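Local coordinates for protein CalG4 (Micromonospora echinospora, PDB 3IA7) that is probably a glycosyltransferase of the GT-B fold, with two Rossmann-like domains each built round a parallel sheet, at residues Q4-F9 against E96-N101; G23-L28 against I35-T40; S344-D349 against A354-A359. One frame throughout, in Å; residues are numbered along the deposited sequence.

Contacts 1 and 2 belong to the seven-stranded parallel sheet of the N-terminal half, while contact 3 belongs to the six-stranded sheet of the C-terminal half, its centre about 40 Å from that of contact 2 and about 50 Å from that of contact 1. Contact 2 is buried throughout; contacts 1 and 3 are only partly buried. The first two meet along neighbouring strands, where Phe-9 N lies 2.8 Å from Thr-36 O in a probable hydrogen bond, yet strand 6-10 faces helix 75-98 in contact 1, and helix 15-30 lies over strand 34-39 in contact 2. No direct hydrogen bond crosses any of the three; contact 3 alone adds a water bridge to its apolar packing.

Contact 1 of 3, residues Q4-F9 against E96-N101; sequences QRHILF and EALGDN
A small van der Waals contact, 124 Å² in all, brings His-6 and Leu-8 of strand 6-10, a central strand of the N-terminal parallel sheet between 34-39 and 105-109, against Leu-98, the last residue of helix 75-98. The closest approach is 3.6 Å, from His-6 CE1 to Leu-98 CD1, with the methyl oblique to the imidazole. These two side chains reach for each other from opposite directions. Leu-98 straddles the alternate residues of the strand with its two methyls: CD1 takes the histidine, whereas CD2 lies 4.5 Å from Leu-8 CD1, a looser fit. CG of Leu-98 is anti to its own carbonyl carbon (chi1 -78°), which turns the fork to the strand. In the GT-B architecture, Rossmann-like domains carry helices on the faces of a parallel sheet, and here helix 75-98 meets the sheet with its own C-terminal residue. Just beyond Leu-98 a type II' beta turn, closed by Asn-101 N to Leu-98 O at 2.9 Å, takes the chain out of the helix; Gly-99 has positive phi. Pro-103 packs on all three touching side chains, and Trp-123 adds to Leu-8 and Leu-98. The imidazole is also tethered through NE2, hydrogen-bonded to Thr-36 OG1 on the adjacent strand.

Contact 2 of 3, residues G23-L28 against I35-T40; sequences GLVSEL and ITYVTT
Helix 23-28 runs nearly antiparallel to strand 35-39, at 158° between their directions, with the axes 9.8 Å apart at closest approach. The backbones come nearest at Val-25 and Ile-35, whose CA atoms are 7.1 Å apart. Such reversal is what a beta-alpha-beta unit requires: strand 6-10 leads into helix 15-30, the chain turns back, and strand 34-39 lies parallel to the first. Side chains from one face of the helix meet alternate residues of the strand, Ile-35 and Tyr-37.

Val-25 holds both of them with different branches. Its CG1, anti to the backbone N (chi1 166°), lies 4.2 Å from Ile-35 CG2, while CG2 comes to the tyrosine edge, near the ring plane, 3.7 Å from Tyr-37 CE1 and equally near CD1. The valine and tyrosine side chains cross at about a right angle. One turn on, Leu-28 CB receives the other arm of the isoleucine, 3.7 Å from Ile-35 CD1. That arm, bent at chi2 -63°, first passes the backbone of the helix, where Ile-35 CG1 is 4.1 Å from Val-25 O.

Phe-9 of strand 6-10 packs on both Val-25 and Ile-35, so the first strand of the unit shares this core; Ala-390 of helix 385-400 lies against Leu-28. The phenol oxygen of Tyr-37 has its partners beyond the two segments, hydrogen-bonded with Ser-21 OG and with Asn-11 ND2. With 194 Å² buried and every touching residue shielded from solvent, the helix is joined to the strand through van der Waals contacts, nearly all between carbons, with no hydrogen bond between the segments, and the buried tyrosine hydroxyl is satisfied by Ser-21 and Asn-11 rather than by the facing segment.

Contact 3 of 3, residues S344-D349 against A354-A359; sequences SVLRPD and ASIREA
The last strand of the C-terminal Rossmann-like domain, 343-345, leads through a short connection into helix 353-365, and this contact folds the helix back against the end of the strand and the residue just after it. The domain is the C-terminal half of a GT-B fold, and the strand lies at the margin of its six-stranded parallel sheet. Leu-346, just past the strand, carries most of the packing. Leu-346 CA lies 7.8 Å from Ala-359 CA, and the leucine side chain fits against one face of the helix. With chi1 at -72° its CG lies beside the backbone N, and both methyls come up to Ala-359.

The CD2 branch takes the nearer position, 3.6 Å from Ala-359 CB and 3.9 Å from Ser-355 OG, so it touches residues one turn apart. Leu-346 CD1 also lies near Ala-359 CB, at 4.1 Å, and more loosely approaches Ile-356, 4.5 Å from its CG1. The serine oxygen meets the leucine methyl only by packing; its hydrogen bond goes to Gln-350 O, in the connection itself. Val-321 and Val-323 also touch Leu-346, and Ile-356 reaches Ala-251, Ala-255 and Phe-256, so it also joins helix 353-365 to helix 246-256.

Polar chemistry enters beside this apolar patch, through solvent. No direct hydrogen bond spans the two segments, but a water molecule bridges them: it donates to Ala-359 O at 2.7 Å and is hydrogen-bonded to Ser-344 OG at 2.8 Å.

Contact 1 of 3, residues Q4-F9 against E96-N101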
ATOM      1  N   GLN A   4       5.944  25.604  -1.736  1.00 12.95           N
ATOM      2  CA  GLN A   4       6.706  24.559  -2.413  1.00 12.81           C
ATOM      3  C   GLN A   4       8.188  24.671  -2.053  1.00 11.17           C
ATOM      4  O   GLN A   4       8.803  25.737  -2.227  1.00  8.94           O
ATOM      5  CB  GLN A   4       6.555  24.640  -3.951  1.00 12.43           C
ATOM      6  CG  GLN A   4       7.490  23.639  -4.739  1.00 14.24           C
ATOM      7  CD  GLN A   4       7.401  23.786  -6.258  1.00 16.11           C
ATOM      8  OE1 GLN A   4       6.312  23.987  -6.814  1.00 20.17           O
ATOM      9  NE2 GLN A   4       8.548  23.708  -6.935  1.00 15.10           N
ATOM     10  N   ARG A   5       8.737  23.570  -1.556  1.00  9.35           N
ATOM     11  CA  ARG A   5      10.143  23.425  -1.300  1.00  9.09           C
ATOM     12  C   ARG A   5      10.767  22.379  -2.222  1.00  9.35           C
ATOM     13  O   ARG A   5      10.118  21.500  -2.694  1.00  8.82           O
ATOM     14  CB  ARG A   5      10.415  23.097   0.153  1.00  8.33           C
ATOM     15  CG  ARG A   5       9.494  23.740   1.141  1.00  9.91           C
ATOM     16  CD  ARG A   5       9.652  25.186   1.208  1.00 10.08           C
ATOM     17  NE  ARG A   5      11.004  25.544   1.510  1.00 18.13           N
ATOM     18  CZ  ARG A   5      11.441  25.903   2.700  1.00 13.93           C
ATOM     19  NH1 ARG A   5      12.712  26.190   2.871  1.00 14.47           N
ATOM     20  NH2 ARG A   5      10.619  25.951   3.690  1.00 21.74           N
ATOM     21  N   HIS A   6      12.041  22.532  -2.483  1.00  8.82           N
ATOM     22  CA  HIS A   6      12.759  21.557  -3.273  1.00  8.75           C
ATOM     23  C   HIS A   6      13.459  20.616  -2.284  1.00 10.02           C
ATOM     24  O   HIS A   6      14.356  21.023  -1.514  1.00  9.95           O
ATOM     25  CB  HIS A   6      13.775  22.216  -4.211  1.00  7.36           C
ATOM     26  CG  HIS A   6      14.473  21.231  -5.107  1.00  9.23           C
ATOM     27  ND1 HIS A   6      15.574  21.557  -5.869  1.00  7.75           N
ATOM     28  CD2 HIS A   6      14.224  19.920  -5.351  1.00 10.01           C
ATOM     29  CE1 HIS A   6      15.958  20.496  -6.564  1.00 12.39           C
ATOM     30  NE2 HIS A   6      15.156  19.491  -6.274  1.00 11.37           N
ATOM     31  N   ILE A   7      13.008  19.367  -2.269  1.00  9.58           N
ATOM     32  CA  ILE A   7      13.497  18.449  -1.267  1.00 10.60           C
ATOM     33  C   ILE A   7      14.255  17.327  -1.954  1.00  9.91           C
ATOM     34  O   ILE A   7      13.695  16.646  -2.832  1.00 12.38           O
ATOM     35  CB  ILE A   7      12.309  17.888  -0.427  1.00 10.68           C
ATOM     36  CG1 ILE A   7      11.576  19.059   0.305  1.00 10.91           C
ATOM     37  CG2 ILE A   7      12.897  16.858   0.568  1.00 11.93           C
ATOM     38  CD1 ILE A   7      10.396  18.613   1.200  1.00  9.51           C
ATOM     39  N   LEU A   8      15.516  17.123  -1.594  1.00  9.24           N
ATOM     40  CA  LEU A   8      16.293  16.020  -2.200  1.00 10.54           C
ATOM     41  C   LEU A   8      16.382  14.813  -1.263  1.00 10.24           C
ATOM     42  O   LEU A   8      16.695  14.978  -0.060  1.00 12.26           O
ATOM     43  CB  LEU A   8      17.675  16.479  -2.608  1.00 10.09           C
ATOM     44  CG  LEU A   8      18.613  15.314  -2.951  1.00 14.50           C
ATOM     45  CD1 LEU A   8      18.359  14.944  -4.402  1.00 16.21           C
ATOM     46  CD2 LEU A   8      20.044  15.731  -2.769  1.00 22.09           C
ATOM     47  N   PHE A   9      16.072  13.635  -1.799  1.00  9.70           N
ATOM     48  CA  PHE A   9      16.277  12.382  -1.054  1.00 10.79           C
ATOM     49  C   PHE A   9      17.525  11.692  -1.583  1.00 10.60           C
ATOM     50  O   PHE A   9      17.676  11.450  -2.771  1.00 10.44           O
ATOM     51  CB  PHE A   9      15.093  11.430  -1.252  1.00  8.75           C
ATOM     52  CG  PHE A   9      13.902  11.743  -0.429  1.00 11.51           C
ATOM     53  CD1 PHE A   9      13.185  12.932  -0.611  1.00 13.34           C
ATOM     54  CD2 PHE A   9      13.439  10.818   0.503  1.00  9.37           C
ATOM     55  CE1 PHE A   9      12.037  13.213   0.165  1.00 13.18           C
ATOM     56  CE2 PHE A   9      12.283  11.079   1.277  1.00 11.83           C
ATOM     57  CZ  PHE A   9      11.588  12.303   1.110  1.00 12.39           C
ATOM     58  N   GLU A  96      26.874  16.675  -8.908  1.00 15.52           N
ATOM     59  CA  GLU A  96      26.948  16.874 -10.349  1.00 16.47           C
ATOM     60  C   GLU A  96      25.565  17.297 -10.885  1.00 16.24           C
ATOM     61  O   GLU A  96      25.463  18.255 -11.654  1.00 16.47           O
ATOM     62  CB  GLU A  96      27.466  15.594 -11.040  1.00 18.22           C
ATOM     63  CG  GLU A  96      27.698  15.695 -12.570  1.00 21.74           C
ATOM     64  CD  GLU A  96      26.411  15.888 -13.348  0.50 28.87           C
ATOM     65  OE1 GLU A  96      25.440  15.108 -13.184  0.50 29.91           O
ATOM     66  OE2 GLU A  96      26.355  16.854 -14.156  0.50 36.48           O
ATOM     67  N   ALA A  97      24.513  16.599 -10.467  1.00 14.90           N
ATOM     68  CA  ALA A  97      23.155  16.865 -10.934  1.00 16.40           C
ATOM     69  C   ALA A  97      22.543  18.190 -10.470  1.00 16.42           C
ATOM     70  O   ALA A  97      21.858  18.845 -11.248  1.00 15.97           O
ATOM     71  CB  ALA A  97      22.211  15.731 -10.594  1.00 15.33           C
ATOM     72  N   LEU A  98      22.775  18.566  -9.230  1.00 16.77           N
ATOM     73  CA  LEU A  98      22.199  19.799  -8.716  1.00 20.03           C
ATOM     74  C   LEU A  98      23.107  21.011  -9.013  1.00 21.41           C
ATOM     75  O   LEU A  98      22.627  22.137  -9.211  1.00 22.51           O
ATOM     76  CB  LEU A  98      21.895  19.659  -7.230  1.00 19.49           C
ATOM     77  CG  LEU A  98      20.645  18.889  -6.799  1.00 21.80           C
ATOM     78  CD1 LEU A  98      19.396  19.620  -7.132  1.00 22.32           C
ATOM     79  CD2 LEU A  98      20.560  17.446  -7.386  1.00 23.34           C
ATOM     80  N   GLY A  99      24.424  20.777  -9.088  1.00 21.96           N
ATOM     81  CA  GLY A  99      25.352  21.851  -9.514  1.00 21.85           C
ATOM     82  C   GLY A  99      25.169  23.149  -8.732  1.00 21.43           C
ATOM     83  O   GLY A  99      25.235  23.148  -7.517  1.00 20.49           O
ATOM     84  N   ASP A 100      24.931  24.261  -9.431  1.00 21.01           N
ATOM     85  CA  ASP A 100      24.842  25.553  -8.719  1.00 21.46           C
ATOM     86  C   ASP A 100      23.439  25.884  -8.214  1.00 19.81           C
ATOM     87  O   ASP A 100      23.182  27.031  -7.800  1.00 21.73           O
ATOM     88  CB  ASP A 100      25.397  26.716  -9.578  1.00 20.29           C
ATOM     89  CG  ASP A 100      26.911  26.696  -9.696  1.00 23.61           C
ATOM     90  OD1 ASP A 100      27.590  26.159  -8.771  1.00 26.73           O
ATOM     91  OD2 ASP A 100      27.434  27.227 -10.730  1.00 21.48           O
ATOM     92  N   ASN A 101      22.554  24.890  -8.219  1.00 19.29           N
ATOM     93  CA  ASN A 101      21.154  25.024  -7.794  1.00 17.91           C
ATOM     94  C   ASN A 101      20.698  24.018  -6.725  1.00 17.32           C
ATOM     95  O   ASN A 101      19.810  23.188  -6.977  1.00 17.80           O
ATOM     96  CB  ASN A 101      20.257  24.933  -9.006  1.00 18.72           C
ATOM     97  CG  ASN A 101      20.513  26.050  -9.931  1.00 21.81           C
ATOM     98  OD1 ASN A 101      20.537  27.186  -9.486  1.00 23.92           O
ATOM     99  ND2 ASN A 101      20.798  25.759 -11.197  1.00 25.35           N
TER

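Contact 2 of 3, residues G23-L28 against I35-T40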
ATOM      1  N   GLY A  23       6.421   6.198   0.870  1.00 10.23           N
ATOM      2  CA  GLY A  23       5.226   6.825   1.486  1.00 10.48           C
ATOM      3  C   GLY A  23       5.463   8.313   1.801  1.00 10.16           C
ATOM      4  O   GLY A  23       4.613   9.144   1.508  1.00 10.05           O
ATOM      5  N   LEU A  24       6.614   8.624   2.418  1.00  9.47           N
ATOM      6  CA  LEU A  24       7.001  10.012   2.697  1.00  9.72           C
ATOM      7  C   LEU A  24       7.179  10.836   1.427  1.00  8.66           C
ATOM      8  O   LEU A  24       6.736  11.976   1.369  1.00  8.53           O
ATOM      9  CB  LEU A  24       8.259  10.077   3.552  1.00  9.85           C
ATOM     10  CG  LEU A  24       8.775  11.468   3.912  1.00  9.82           C
ATOM     11  CD1 LEU A  24       7.688  12.377   4.624  1.00  9.31           C
ATOM     12  CD2 LEU A  24      10.056  11.273   4.788  1.00 10.17           C
ATOM     13  N   VAL A  25       7.876  10.275   0.440  1.00  8.95           N
ATOM     14  CA  VAL A  25       8.027  10.930  -0.859  1.00  9.59           C
ATOM     15  C   VAL A  25       6.662  11.370  -1.404  1.00  9.25           C
ATOM     16  O   VAL A  25       6.488  12.522  -1.803  1.00  8.07           O
ATOM     17  CB  VAL A  25       8.740   9.999  -1.891  1.00 10.39           C
ATOM     18  CG1 VAL A  25       8.583  10.543  -3.296  1.00 11.57           C
ATOM     19  CG2 VAL A  25      10.237   9.841  -1.533  1.00  9.27           C
ATOM     20  N   SER A  26       5.722  10.423  -1.490  1.00  8.68           N
ATOM     21  CA  SER A  26       4.416  10.695  -2.059  1.00  8.67           C
ATOM     22  C   SER A  26       3.634  11.733  -1.301  1.00  8.04           C
ATOM     23  O   SER A  26       3.039  12.638  -1.909  1.00  7.41           O
ATOM     24  CB  SER A  26       3.615   9.381  -2.121  1.00  9.45           C
ATOM     25  OG  SER A  26       4.304   8.546  -3.041  1.00 12.14           O
ATOM     26  N   GLU A  27       3.683  11.639   0.031  1.00  7.86           N
ATOM     27  CA  GLU A  27       2.954  12.571   0.872  1.00  7.92           C
ATOM     28  C   GLU A  27       3.509  13.996   0.731  1.00  8.03           C
ATOM     29  O   GLU A  27       2.745  14.998   0.606  1.00  7.56           O
ATOM     30  CB  GLU A  27       2.980  12.100   2.341  1.00  6.76           C
ATOM     31  CG  GLU A  27       2.016  12.985   3.269  1.00 12.14           C
ATOM     32  CD  GLU A  27       0.554  13.147   2.789  1.00 15.90           C
ATOM     33  OE1 GLU A  27      -0.054  12.211   2.250  1.00 19.27           O
ATOM     34  OE2 GLU A  27      -0.002  14.265   2.957  1.00 20.43           O
ATOM     35  N   LEU A  28       4.838  14.114   0.653  1.00  6.46           N
ATOM     36  CA  LEU A  28       5.457  15.449   0.364  1.00  7.08           C
ATOM     37  C   LEU A  28       5.109  16.023  -1.028  1.00  6.70           C
ATOM     38  O   LEU A  28       4.797  17.235  -1.176  1.00  6.82           O
ATOM     39  CB  LEU A  28       6.986  15.375   0.511  1.00  5.01           C
ATOM     40  CG  LEU A  28       7.370  15.214   2.024  1.00  6.67           C
ATOM     41  CD1 LEU A  28       8.884  14.916   2.115  1.00  7.71           C
ATOM     42  CD2 LEU A  28       6.995  16.513   2.907  1.00 10.02           C
ATOM     43  N   ILE A  35      10.261  16.986  -5.418  1.00  8.66           N
ATOM     44  CA  ILE A  35      11.115  15.950  -4.874  1.00  9.29           C
ATOM     45  C   ILE A  35      12.081  15.414  -5.921  1.00 10.25           C
ATOM     46  O   ILE A  35      11.680  15.030  -7.041  1.00 10.84           O
ATOM     47  CB  ILE A  35      10.305  14.740  -4.294  1.00  9.45           C
ATOM     48  CG1 ILE A  35       9.058  15.200  -3.509  1.00 10.46           C
ATOM     49  CG2 ILE A  35      11.283  13.763  -3.509  1.00 10.03           C
ATOM     50  CD1 ILE A  35       9.433  16.076  -2.223  1.00  7.80           C
ATOM     51  N   THR A  36      13.372  15.448  -5.586  1.00  9.57           N
ATOM     52  CA  THR A  36      14.386  14.852  -6.418  1.00  9.66           C
ATOM     53  C   THR A  36      14.934  13.686  -5.598  1.00 10.48           C
ATOM     54  O   THR A  36      15.058  13.801  -4.376  1.00 10.55           O
ATOM     55  CB  THR A  36      15.488  15.873  -6.729  1.00 10.88           C
ATOM     56  OG1 THR A  36      14.922  16.986  -7.464  1.00 11.03           O
ATOM     57  CG2 THR A  36      16.620  15.240  -7.566  1.00  8.16           C
ATOM     58  N   TYR A  37      15.284  12.590  -6.252  1.00  8.93           N
ATOM     59  CA  TYR A  37      15.569  11.381  -5.514  1.00  9.01           C
ATOM     60  C   TYR A  37      16.744  10.671  -6.203  1.00  8.33           C
ATOM     61  O   TYR A  37      16.651  10.329  -7.404  1.00  8.73           O
ATOM     62  CB  TYR A  37      14.300  10.490  -5.461  1.00  8.54           C
ATOM     63  CG  TYR A  37      14.345   9.355  -4.414  1.00  9.96           C
ATOM     64  CD1 TYR A  37      13.433   9.317  -3.371  1.00 10.14           C
ATOM     65  CD2 TYR A  37      15.239   8.289  -4.537  1.00 11.99           C
ATOM     66  CE1 TYR A  37      13.445   8.296  -2.432  1.00 10.42           C
ATOM     67  CE2 TYR A  37      15.278   7.242  -3.579  1.00 10.23           C
ATOM     68  CZ  TYR A  37      14.369   7.277  -2.518  1.00 11.80           C
ATOM     69  OH  TYR A  37      14.338   6.240  -1.599  1.00 12.83           O
ATOM     70  N   VAL A  38      17.833  10.469  -5.438  1.00  8.35           N
ATOM     71  CA  VAL A  38      19.008   9.764  -5.956  1.00  8.95           C
ATOM     72  C   VAL A  38      18.861   8.246  -5.792  1.00  8.99           C
ATOM     73  O   VAL A  38      18.727   7.701  -4.650  1.00  9.21           O
ATOM     74  CB  VAL A  38      20.332  10.273  -5.285  1.00  7.13           C
ATOM     75  CG1 VAL A  38      21.603   9.578  -5.881  1.00  8.36           C
ATOM     76  CG2 VAL A  38      20.436  11.849  -5.349  1.00 11.32           C
ATOM     77  N   THR A  39      18.910   7.553  -6.930  1.00  9.01           N
ATOM     78  CA  THR A  39      18.780   6.113  -6.929  1.00  9.36           C
ATOM     79  C   THR A  39      19.414   5.488  -8.176  1.00  9.62           C
ATOM     80  O   THR A  39      20.076   6.182  -8.943  1.00  9.80           O
ATOM     81  CB  THR A  39      17.297   5.652  -6.755  1.00 10.63           C
ATOM     82  OG1 THR A  39      17.281   4.246  -6.442  1.00 12.70           O
ATOM     83  CG2 THR A  39      16.449   6.001  -8.072  1.00 11.71           C
ATOM     84  N   THR A  40      19.279   4.174  -8.339  1.00  8.99           N
ATOM     85  CA  THR A  40      19.850   3.496  -9.483  1.00  9.79           C
ATOM     86  C   THR A  40      18.752   3.181 -10.501  1.00  9.17           C
ATOM     87  O   THR A  40      17.568   3.317 -10.175  1.00  9.01           O
ATOM     88  CB  THR A  40      20.519   2.165  -9.060  1.00 10.44           C
ATOM     89  OG1 THR A  40      19.542   1.277  -8.466  1.00  9.03           O
ATOM     90  CG2 THR A  40      21.695   2.407  -8.134  1.00 10.86           C
TER

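Contact 3 of 3, residues S344-D349 against A354-A359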
ATOM      1  N   SER A 344       8.394 -16.651  18.348  1.00 13.58           N
ATOM      2  CA  SER A 344       9.395 -17.653  18.633  1.00 14.42           C
ATOM      3  C   SER A 344      10.360 -17.790  17.433  1.00 14.45           C
ATOM      4  O   SER A 344      10.173 -17.166  16.372  1.00 15.19           O
ATOM      5  CB  SER A 344       8.703 -18.971  18.958  1.00 13.67           C
ATOM      6  OG  SER A 344       8.001 -19.437  17.823  1.00 16.32           O
ATOM      7  N   VAL A 345      11.402 -18.576  17.620  1.00 14.75           N
ATOM      8  CA  VAL A 345      12.416 -18.757  16.602  1.00 15.09           C
ATOM      9  C   VAL A 345      12.676 -20.250  16.403  1.00 14.89           C
ATOM     10  O   VAL A 345      12.724 -21.003  17.371  1.00 14.62           O
ATOM     11  CB  VAL A 345      13.705 -17.982  16.968  1.00 14.92           C
ATOM     12  CG1 VAL A 345      14.357 -18.517  18.260  1.00 15.94           C
ATOM     13  CG2 VAL A 345      14.707 -17.995  15.814  1.00 17.30           C
ATOM     14  N   LEU A 346      12.813 -20.677  15.145  1.00 15.38           N
ATOM     15  CA  LEU A 346      13.291 -22.028  14.847  1.00 16.57           C
ATOM     16  C   LEU A 346      14.714 -21.946  14.322  1.00 17.22           C
ATOM     17  O   LEU A 346      15.032 -21.064  13.524  1.00 17.09           O
ATOM     18  CB  LEU A 346      12.422 -22.706  13.795  1.00 17.59           C
ATOM     19  CG  LEU A 346      11.001 -23.168  14.193  1.00 20.44           C
ATOM     20  CD1 LEU A 346      10.213 -23.493  12.964  1.00 24.64           C
ATOM     21  CD2 LEU A 346      11.105 -24.381  15.078  1.00 24.55           C
ATOM     22  N   ARG A 347      15.558 -22.863  14.770  1.00 18.20           N
ATOM     23  CA  ARG A 347      16.913 -22.979  14.192  1.00 19.58           C
ATOM     24  C   ARG A 347      16.965 -23.916  12.992  1.00 18.95           C
ATOM     25  O   ARG A 347      16.021 -24.676  12.771  1.00 17.90           O
ATOM     26  CB  ARG A 347      17.963 -23.384  15.244  1.00 19.83           C
ATOM     27  CG  ARG A 347      18.091 -22.387  16.407  1.00 22.81           C
ATOM     28  CD  ARG A 347      18.264 -20.924  15.959  1.00 26.88           C
ATOM     29  NE  ARG A 347      18.236 -20.009  17.102  1.00 30.93           N
ATOM     30  CZ  ARG A 347      18.510 -18.703  17.054  1.00 33.40           C
ATOM     31  NH1 ARG A 347      18.866 -18.119  15.906  1.00 33.87           N
ATOM     32  NH2 ARG A 347      18.436 -17.975  18.167  1.00 33.19           N
ATOM     33  N   PRO A 348      18.064 -23.844  12.203  1.00 19.43           N
ATOM     34  CA  PRO A 348      18.299 -24.756  11.088  1.00 19.66           C
ATOM     35  C   PRO A 348      18.068 -26.232  11.431  1.00 19.65           C
ATOM     36  O   PRO A 348      17.501 -26.948  10.603  1.00 20.37           O
ATOM     37  CB  PRO A 348      19.779 -24.508  10.751  1.00 19.46           C
ATOM     38  CG  PRO A 348      19.957 -23.079  11.039  1.00 20.01           C
ATOM     39  CD  PRO A 348      19.159 -22.849  12.302  1.00 19.92           C
ATOM     40  N   ASP A 349      18.479 -26.694  12.614  1.00 19.11           N
ATOM     41  CA  ASP A 349      18.222 -28.100  12.959  1.00 19.20           C
ATOM     42  C   ASP A 349      16.784 -28.403  13.389  1.00 19.35           C
ATOM     43  O   ASP A 349      16.432 -29.543  13.639  1.00 19.42           O
ATOM     44  CB  ASP A 349      19.249 -28.726  13.927  1.00 19.45           C
ATOM     45  CG  ASP A 349      19.789 -27.766  15.003  1.00 19.64           C
ATOM     46  OD1 ASP A 349      19.297 -26.636  15.221  1.00 17.80           O
ATOM     47  OD2 ASP A 349      20.777 -28.182  15.652  1.00 21.24           O
ATOM     48  N   ALA A 354       7.453 -32.019  11.279  1.00 15.73           N
ATOM     49  CA  ALA A 354       6.779 -32.102  12.585  1.00 16.02           C
ATOM     50  C   ALA A 354       7.249 -30.990  13.521  1.00 16.51           C
ATOM     51  O   ALA A 354       6.471 -30.437  14.321  1.00 16.98           O
ATOM     52  CB  ALA A 354       7.017 -33.448  13.224  1.00 15.94           C
ATOM     53  N   SER A 355       8.529 -30.670  13.452  1.00 16.44           N
ATOM     54  CA  SER A 355       9.039 -29.561  14.233  1.00 17.91           C
ATOM     55  C   SER A 355       8.374 -28.239  13.847  1.00 17.45           C
ATOM     56  O   SER A 355       8.021 -27.421  14.710  1.00 16.62           O
ATOM     57  CB  SER A 355      10.560 -29.466  14.087  1.00 19.05           C
ATOM     58  OG  SER A 355      11.010 -28.302  14.767  1.00 22.30           O
ATOM     59  N   ILE A 356       8.189 -28.028  12.547  1.00 16.32           N
ATOM     60  CA  ILE A 356       7.543 -26.802  12.046  1.00 15.53           C
ATOM     61  C   ILE A 356       6.093 -26.710  12.517  1.00 15.52           C
ATOM     62  O   ILE A 356       5.666 -25.685  13.057  1.00 15.06           O
ATOM     63  CB  ILE A 356       7.582 -26.735  10.508  1.00 16.31           C
ATOM     64  CG1 ILE A 356       9.020 -26.599  10.002  1.00 16.19           C
ATOM     65  CG2 ILE A 356       6.782 -25.546   9.943  1.00 15.70           C
ATOM     66  CD1 ILE A 356       9.150 -26.927   8.505  1.00 15.40           C
ATOM     67  N   ARG A 357       5.333 -27.777  12.324  1.00 15.83           N
ATOM     68  CA  ARG A 357       3.907 -27.775  12.732  1.00 15.77           C
ATOM     69  C   ARG A 357       3.747 -27.529  14.235  1.00 15.15           C
ATOM     70  O   ARG A 357       2.950 -26.662  14.636  1.00 14.79           O
ATOM     71  CB  ARG A 357       3.208 -29.062  12.280  1.00 16.08           C
ATOM     72  CG  ARG A 357       1.831 -29.279  12.905  1.00 15.98           C
ATOM     73  CD  ARG A 357       1.273 -30.674  12.646  1.00 14.87           C
ATOM     74  NE  ARG A 357       2.038 -31.797  13.253  1.00 13.05           N
ATOM     75  CZ  ARG A 357       2.838 -32.622  12.575  1.00 15.00           C
ATOM     76  NH1 ARG A 357       3.002 -32.459  11.252  1.00  9.78           N
ATOM     77  NH2 ARG A 357       3.477 -33.622  13.216  1.00  7.13           N
ATOM     78  N   GLU A 358       4.512 -28.253  15.057  1.00 15.15           N
ATOM     79  CA  GLU A 358       4.401 -28.099  16.528  1.00 16.25           C
ATOM     80  C   GLU A 358       4.801 -26.687  16.993  1.00 15.04           C
ATOM     81  O   GLU A 358       4.144 -26.087  17.845  1.00 15.17           O
ATOM     82  CB  GLU A 358       5.165 -29.200  17.307  1.00 15.01           C
ATOM     83  CG  GLU A 358       4.663 -30.630  17.028  1.00 15.97           C
ATOM     84  CD  GLU A 358       5.460 -31.721  17.764  1.00 17.51           C
ATOM     85  OE1 GLU A 358       6.502 -31.418  18.384  1.00 17.83           O
ATOM     86  OE2 GLU A 358       5.038 -32.887  17.719  1.00 18.75           O
ATOM     87  N   ALA A 359       5.869 -26.153  16.415  1.00 14.84           N
ATOM     88  CA  ALA A 359       6.296 -24.794  16.736  1.00 15.70           C
ATOM     89  C   ALA A 359       5.220 -23.743  16.414  1.00 15.52           C
ATOM     90  O   ALA A 359       4.954 -22.815  17.197  1.00 16.47           O
ATOM     91  CB  ALA A 359       7.615 -24.467  15.975  1.00 16.42           C
TER
HETATM   92  O   HOH W   1       6.996 -21.852  18.721  1.00 31.04           O